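Local atomic coordinates of Pgp2 (Campylobacter jejuni subsp. jejuni, PDB entry 6XJ6), a protein that probably trims peptidoglycan as an LD-carboxypeptidase of the YkuD family, and uses a pocket on its NTF2-like domain to bind peptidoglycan and direct helical cell shape. Residues K56-G61 and G135-F140; P90-F95 and W117-P122. All blocks are in the same frame, centred on the assembly; numbering follows the deposited sequence.

Interaction 1 of 2, residues K56-G61 and G135-F140; sequences KEIITG and GCIALF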
loop_
_atom_site.group_PDB
_atom_site.type_symbol
_atom_site.label_atom_id
_atom_site.label_comp_id
_atom_site.label_asym_id
_atom_site.label_seq_id
_atom_site.Cartn_x
_atom_site.Cartn_y
_atom_site.Cartn_z
ATOM N N LYS A 56 8.412 19.534 -9.805
ATOM C CA LYS A 56 7.195 20.308 -9.634
ATOM C C LYS A 56 6.509 20.479 -10.988
ATOM O O LYS A 56 7.081 20.203 -12.046
ATOM C CB LYS A 56 7.516 21.655 -8.971
ATOM C CG LYS A 56 8.257 21.487 -7.627
ATOM C CD LYS A 56 8.520 22.802 -6.898
ATOM C CE LYS A 56 9.233 22.545 -5.573
ATOM N NZ LYS A 56 9.661 23.795 -4.879
ATOM N N GLU A 57 5.249 20.910 -10.940
ATOM C CA GLU A 57 4.453 21.145 -12.148
ATOM C C GLU A 57 4.324 19.880 -13.006
ATOM O O GLU A 57 4.378 19.930 -14.238
ATOM C CB GLU A 57 4.986 22.341 -12.947
ATOM C CG GLU A 57 4.990 23.637 -12.132
ATOM C CD GLU A 57 5.534 24.838 -12.892
ATOM O OE1 GLU A 57 5.705 24.746 -14.125
ATOM O OE2 GLU A 57 5.792 25.878 -12.248
ATOM N N ILE A 58 4.148 18.737 -12.350
ATOM C CA ILE A 58 3.904 17.479 -13.050
ATOM C C ILE A 58 2.508 17.505 -13.659
ATOM O O ILE A 58 1.683 18.360 -13.317
ATOM C CB ILE A 58 4.046 16.265 -12.109
ATOM C CG1 ILE A 58 2.836 16.184 -11.165
ATOM C CG2 ILE A 58 5.362 16.332 -11.348
ATOM C CD1 ILE A 58 2.904 15.076 -10.131
ATOM N N ILE A 59 2.227 16.548 -14.537
ATOM C CA ILE A 59 0.882 16.317 -15.056
ATOM C C ILE A 59 0.390 14.977 -14.525
ATOM O O ILE A 59 0.992 13.929 -14.799
ATOM C CB ILE A 59 0.845 16.350 -16.592
ATOM C CG1 ILE A 59 1.328 17.704 -17.119
ATOM C CG2 ILE A 59 -0.565 16.061 -17.103
ATOM C CD1 ILE A 59 0.501 18.893 -16.655
ATOM N N THR A 60 -0.699 15.013 -13.767
ATOM C CA THR A 60 -1.441 13.817 -13.392
ATOM C C THR A 60 -2.741 13.750 -14.183
ATOM O O THR A 60 -3.089 14.652 -14.954
ATOM C CB THR A 60 -1.758 13.806 -11.893
ATOM O OG1 THR A 60 -2.760 14.788 -11.596
ATOM C CG2 THR A 60 -0.520 14.113 -11.077
ATOM N N GLY A 61 -3.462 12.658 -13.971
ATOM C CA GLY A 61 -4.817 12.548 -14.442
ATOM C C GLY A 61 -5.753 13.378 -13.586
ATOM O O GLY A 61 -5.348 14.188 -12.749
ATOM N N GLY A 135 -4.881 8.952 -16.489
ATOM C CA GLY A 135 -4.571 8.654 -15.108
ATOM C C GLY A 135 -3.102 8.444 -14.815
ATOM O O GLY A 135 -2.723 8.341 -13.640
ATOM N N CYS A 136 -2.265 8.378 -15.837
ATOM C CA CYS A 136 -0.835 8.249 -15.629
ATOM C C CYS A 136 -0.248 9.558 -15.109
ATOM O O CYS A 136 -0.870 10.623 -15.159
ATOM C CB CYS A 136 -0.158 7.865 -16.942
ATOM S SG CYS A 136 -0.519 6.193 -17.478
ATOM N N ILE A 137 0.976 9.460 -14.598
ATOM C CA ILE A 137 1.737 10.598 -14.098
ATOM C C ILE A 137 2.889 10.817 -15.064
ATOM O O ILE A 137 3.675 9.897 -15.312
ATOM C CB ILE A 137 2.257 10.337 -12.678
ATOM C CG1 ILE A 137 1.075 10.124 -11.735
ATOM C CG2 ILE A 137 3.139 11.496 -12.209
ATOM C CD1 ILE A 137 1.457 9.482 -10.419
ATOM N N ALA A 138 2.982 12.025 -15.619
ATOM C CA ALA A 138 3.992 12.355 -16.613
ATOM C C ALA A 138 5.048 13.271 -16.008
ATOM O O ALA A 138 4.721 14.302 -15.410
ATOM C CB ALA A 138 3.354 13.033 -17.826
ATOM N N LEU A 139 6.307 12.885 -16.179
ATOM C CA LEU A 139 7.459 13.692 -15.816
ATOM C C LEU A 139 8.181 14.132 -17.081
ATOM O O LEU A 139 8.160 13.431 -18.094
ATOM C CB LEU A 139 8.429 12.862 -14.976
ATOM C CG LEU A 139 7.871 12.342 -13.659
ATOM C CD1 LEU A 139 8.893 11.453 -12.967
ATOM C CD2 LEU A 139 7.486 13.503 -12.759
ATOM N N PHE A 140 8.829 15.294 -17.018
ATOM C CA PHE A 140 9.549 15.782 -18.185
ATOM C C PHE A 140 10.625 14.781 -18.593
ATOM O O PHE A 140 11.292 14.177 -17.747
ATOM C CB PHE A 140 10.162 17.154 -17.888
ATOM C CG PHE A 140 9.140 18.242 -17.721
ATOM C CD1 PHE A 140 8.192 18.467 -18.706
ATOM C CD2 PHE A 140 9.121 19.034 -16.589
ATOM C CE1 PHE A 140 7.248 19.464 -18.566
ATOM C CE2 PHE A 140 8.175 20.033 -16.444
ATOM C CZ PHE A 140 7.239 20.247 -17.432
#
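Gly135 meets Gly61 backbone to backbone, with their CA atoms 4.0 Å apart; neither residue has a side chain, and the two backbones pack directly. Thr74 OG1 links the two segments, hydrogen-bonding both Gly61 N and Gly135 O. Cys136 turns its CB away from residues 56-61, and SG lies on the His119 side; the carbonyl does the touching here, Cys136 O lying 3.7 Å from Thr60 CA. Ile137 is the first residue of the short strand 137-138. Its CG2, anti to the backbone N and beside the carbonyl carbon, meets Ile58 CD1 at 4.1 Å, the two side chains crossing at a slant, while its CA makes a CH···O contact with Ile59 O. Ala138 pairs with Ile59 in a single antiparallel bridge of the hydrogen-bonded type. Ala138 N donates to Ile59 O at 2.9 Å in a nearly straight bond (174°), whereas the return bond from Ile59 N to Ala138 O is weak at 3.5 Å. Leu139 points its CB away, yet CD2 returns to touch Ile58 CG2 at 3.8 Å, the two side chains lying alongside each other and pointing the same way. Ile58 thus spreads over two neighbours, with CD1 on Ile137 and CG2 on Leu139; Ile58 and Ile137 also pack on Leu39 of strand 38-45 and Thr32 of strand 27-33. Phe140 brings its ring obliquely to Glu57 O and also meets the ring of Tyr121. The bridge, the Ile58 packing and the glycine contact together hold the loop after strand 48-56 along the segment that carries Cys136, the predicted nucleophile, in the catalytic domain of the YkuD (L,D-transpeptidase) fold.

Interaction 2 of 2, residues P90-F95 and W117-P122; sequences PYYGPF and WIHGYP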
loop_
_atom_site.group_PDB
_atom_site.type_symbol
_atom_site.label_atom_id
_atom_site.label_comp_id
_atom_site.label_asym_id
_atom_site.label_seq_id
_atom_site.Cartn_x
_atom_site.Cartn_y
_atom_site.Cartn_z
ATOM N N PRO A 90 6.397 6.128 -28.951
ATOM C CA PRO A 90 7.051 7.361 -28.484
ATOM C C PRO A 90 6.119 8.312 -27.766
ATOM O O PRO A 90 6.591 9.305 -27.199
ATOM C CB PRO A 90 7.583 7.989 -29.778
ATOM C CG PRO A 90 6.652 7.505 -30.826
ATOM C CD PRO A 90 6.284 6.098 -30.422
ATOM N N TYR A 91 4.812 8.049 -27.783
ATOM C CA TYR A 91 3.877 8.898 -27.062
ATOM C C TYR A 91 4.213 8.960 -25.579
ATOM O O TYR A 91 3.959 9.978 -24.928
ATOM C CB TYR A 91 2.456 8.373 -27.257
ATOM C CG TYR A 91 1.439 9.096 -26.418
ATOM C CD1 TYR A 91 1.029 8.581 -25.197
ATOM C CD2 TYR A 91 0.893 10.298 -26.841
ATOM C CE1 TYR A 91 0.103 9.240 -24.420
ATOM C CE2 TYR A 91 -0.035 10.966 -26.070
ATOM C CZ TYR A 91 -0.423 10.431 -24.860
ATOM O OH TYR A 91 -1.348 11.085 -24.086
ATOM N N TYR A 92 4.787 7.892 -25.032
ATOM C CA TYR A 92 5.038 7.795 -23.599
ATOM C C TYR A 92 6.398 8.337 -23.189
ATOM O O TYR A 92 6.730 8.293 -21.999
ATOM C CB TYR A 92 4.916 6.340 -23.143
ATOM C CG TYR A 92 3.535 5.770 -23.376
ATOM C CD1 TYR A 92 2.477 6.112 -22.545
ATOM C CD2 TYR A 92 3.284 4.914 -24.439
ATOM C CE1 TYR A 92 1.209 5.604 -22.757
ATOM C CE2 TYR A 92 2.028 4.404 -24.658
ATOM C CZ TYR A 92 0.992 4.749 -23.815
ATOM O OH TYR A 92 -0.265 4.242 -24.034
ATOM N N GLY A 93 7.180 8.859 -24.126
ATOM C CA GLY A 93 8.524 9.287 -23.826
ATOM C C GLY A 93 9.510 8.139 -23.932
ATOM O O GLY A 93 9.269 7.147 -24.623
ATOM N N PRO A 94 10.645 8.249 -23.237
ATOM C CA PRO A 94 11.713 7.253 -23.430
ATOM C C PRO A 94 11.433 5.905 -22.788
ATOM O O PRO A 94 11.969 4.891 -23.251
ATOM C CB PRO A 94 12.939 7.931 -22.809
ATOM C CG PRO A 94 12.367 8.847 -21.775
ATOM C CD PRO A 94 11.054 9.332 -22.328
ATOM N N PHE A 95 10.622 5.863 -21.735
ATOM C CA PHE A 95 10.334 4.622 -21.028
ATOM C C PHE A 95 9.300 4.900 -19.949
ATOM O O PHE A 95 8.879 6.048 -19.776
ATOM C CB PHE A 95 11.603 3.998 -20.425
ATOM C CG PHE A 95 12.514 4.979 -19.728
ATOM C CD1 PHE A 95 13.691 5.393 -20.328
ATOM C CD2 PHE A 95 12.207 5.467 -18.468
ATOM C CE1 PHE A 95 14.540 6.288 -19.694
ATOM C CE2 PHE A 95 13.056 6.359 -17.822
ATOM C CZ PHE A 95 14.226 6.767 -18.437
ATOM N N TRP A 117 0.685 4.328 -15.052
ATOM C CA TRP A 117 2.131 4.321 -15.151
ATOM C C TRP A 117 2.672 5.698 -14.810
ATOM O O TRP A 117 1.950 6.698 -14.824
ATOM C CB TRP A 117 2.579 4.032 -16.592
ATOM C CG TRP A 117 2.075 2.757 -17.189
ATOM C CD1 TRP A 117 1.497 1.709 -16.540
ATOM C CD2 TRP A 117 2.139 2.391 -18.569
ATOM N NE1 TRP A 117 1.177 0.712 -17.440
ATOM C CE2 TRP A 117 1.570 1.109 -18.692
ATOM C CE3 TRP A 117 2.616 3.031 -19.717
ATOM C CZ2 TRP A 117 1.456 0.460 -19.918
ATOM C CZ3 TRP A 117 2.508 2.382 -20.930
ATOM C CH2 TRP A 117 1.938 1.109 -21.022
ATOM N N ILE A 118 3.965 5.728 -14.500
ATOM C CA ILE A 118 4.765 6.941 -14.535
ATOM C C ILE A 118 5.563 6.891 -15.828
ATOM O O ILE A 118 6.227 5.886 -16.115
ATOM C CB ILE A 118 5.698 7.019 -13.315
ATOM C CG1 ILE A 118 4.876 7.092 -12.022
ATOM C CG2 ILE A 118 6.662 8.210 -13.439
ATOM C CD1 ILE A 118 5.717 7.003 -10.736
ATOM N N HIS A 119 5.487 7.951 -16.623
ATOM C CA HIS A 119 6.172 7.959 -17.909
ATOM C C HIS A 119 6.509 9.400 -18.271
ATOM O O HIS A 119 6.449 10.302 -17.429
ATOM C CB HIS A 119 5.352 7.207 -18.972
ATOM C CG HIS A 119 3.992 7.781 -19.230
ATOM N ND1 HIS A 119 3.798 9.044 -19.743
ATOM C CD2 HIS A 119 2.758 7.248 -19.061
ATOM C CE1 HIS A 119 2.500 9.266 -19.879
ATOM N NE2 HIS A 119 1.847 8.192 -19.474
ATOM N N GLY A 120 6.893 9.612 -19.531
ATOM C CA GLY A 120 7.310 10.899 -20.010
ATOM C C GLY A 120 6.319 11.521 -20.969
ATOM O O GLY A 120 5.122 11.197 -20.979
ATOM N N TYR A 121 6.829 12.428 -21.795
ATOM C CA TYR A 121 6.046 13.199 -22.742
ATOM C C TYR A 121 6.270 12.687 -24.157
ATOM O O TYR A 121 7.334 12.134 -24.460
ATOM C CB TYR A 121 6.475 14.668 -22.694
ATOM C CG TYR A 121 5.935 15.444 -21.516
ATOM C CD1 TYR A 121 5.030 16.477 -21.701
ATOM C CD2 TYR A 121 6.337 15.154 -20.222
ATOM C CE1 TYR A 121 4.542 17.202 -20.636
ATOM C CE2 TYR A 121 5.845 15.867 -19.148
ATOM C CZ TYR A 121 4.949 16.894 -19.362
ATOM O OH TYR A 121 4.461 17.616 -18.299
ATOM N N PRO A 122 5.294 12.869 -25.047
ATOM C CA PRO A 122 5.487 12.486 -26.448
ATOM C C PRO A 122 6.770 13.076 -27.009
ATOM O O PRO A 122 7.044 14.272 -26.871
ATOM C CB PRO A 122 4.253 13.071 -27.138
ATOM C CG PRO A 122 3.210 13.071 -26.083
ATOM C CD PRO A 122 3.936 13.392 -24.808
HETATM O O HOH W 1 2.761 10.858 -22.605
#
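A chi1 of 60° sets the His119 ring between its own backbone N and carbonyl carbon, and a chi1 of -61° swings Tyr92 beside its backbone N, bringing the two rings together edge-to-face. Tyr92 CD1 comes over one face of the imidazole, offset toward the rim, 3.7 Å from His119 CD2. Trp117 in turn directs the edge of its six-membered ring at the face of Tyr92, with CZ3 above the centre and 3.9 Å from Tyr92 CE1; Tyr91 CD1 covers the opposite face. The phenol ring is thus sandwiched in an aromatic cluster beside the predicted active site of the YkuD domain, where His119, the predicted proton donor/acceptor, lies next to Cys136. Within its own segment, His119 ND1 donates to a lone pair of Gly120 O at 2.8 Å, almost in the imidazole plane, which fixes the ring's rotation. Gly120 N donates to Tyr92 O at 2.8 Å, tilted from the carbonyl plane. A water gives one hydrogen bond to Gly120 O and another to Tyr91 O, joining the segments. Farther along, Pro122 CG packs obliquely against the Tyr91 ring, 3.7 Å from Tyr91 CD2, and Pro122 CA makes a CH···O contact with Pro90 O.

From the N terminus, the chain leaves strand 48-56 through residues 56-61, which interaction 1 joins to 135-140 after a loop of 73 residues. Within that loop, interaction 2 closes a smaller one of 21 residues between 90-95 and 117-122, so it is nested inside the first. The two contacts meet where strands 117-119 and 137-138 run parallel in a small three-stranded sheet: Ile137 N to Trp117 O and Leu139 N to His119 O are probable hydrogen bonds. Cys136 CB also packs against His119 NE2. Together the two interactions tie the loops after strand 48-56 and before strand 97-98 to strand 117-119, which carries His119, and strand 137-138, which Cys136 immediately precedes.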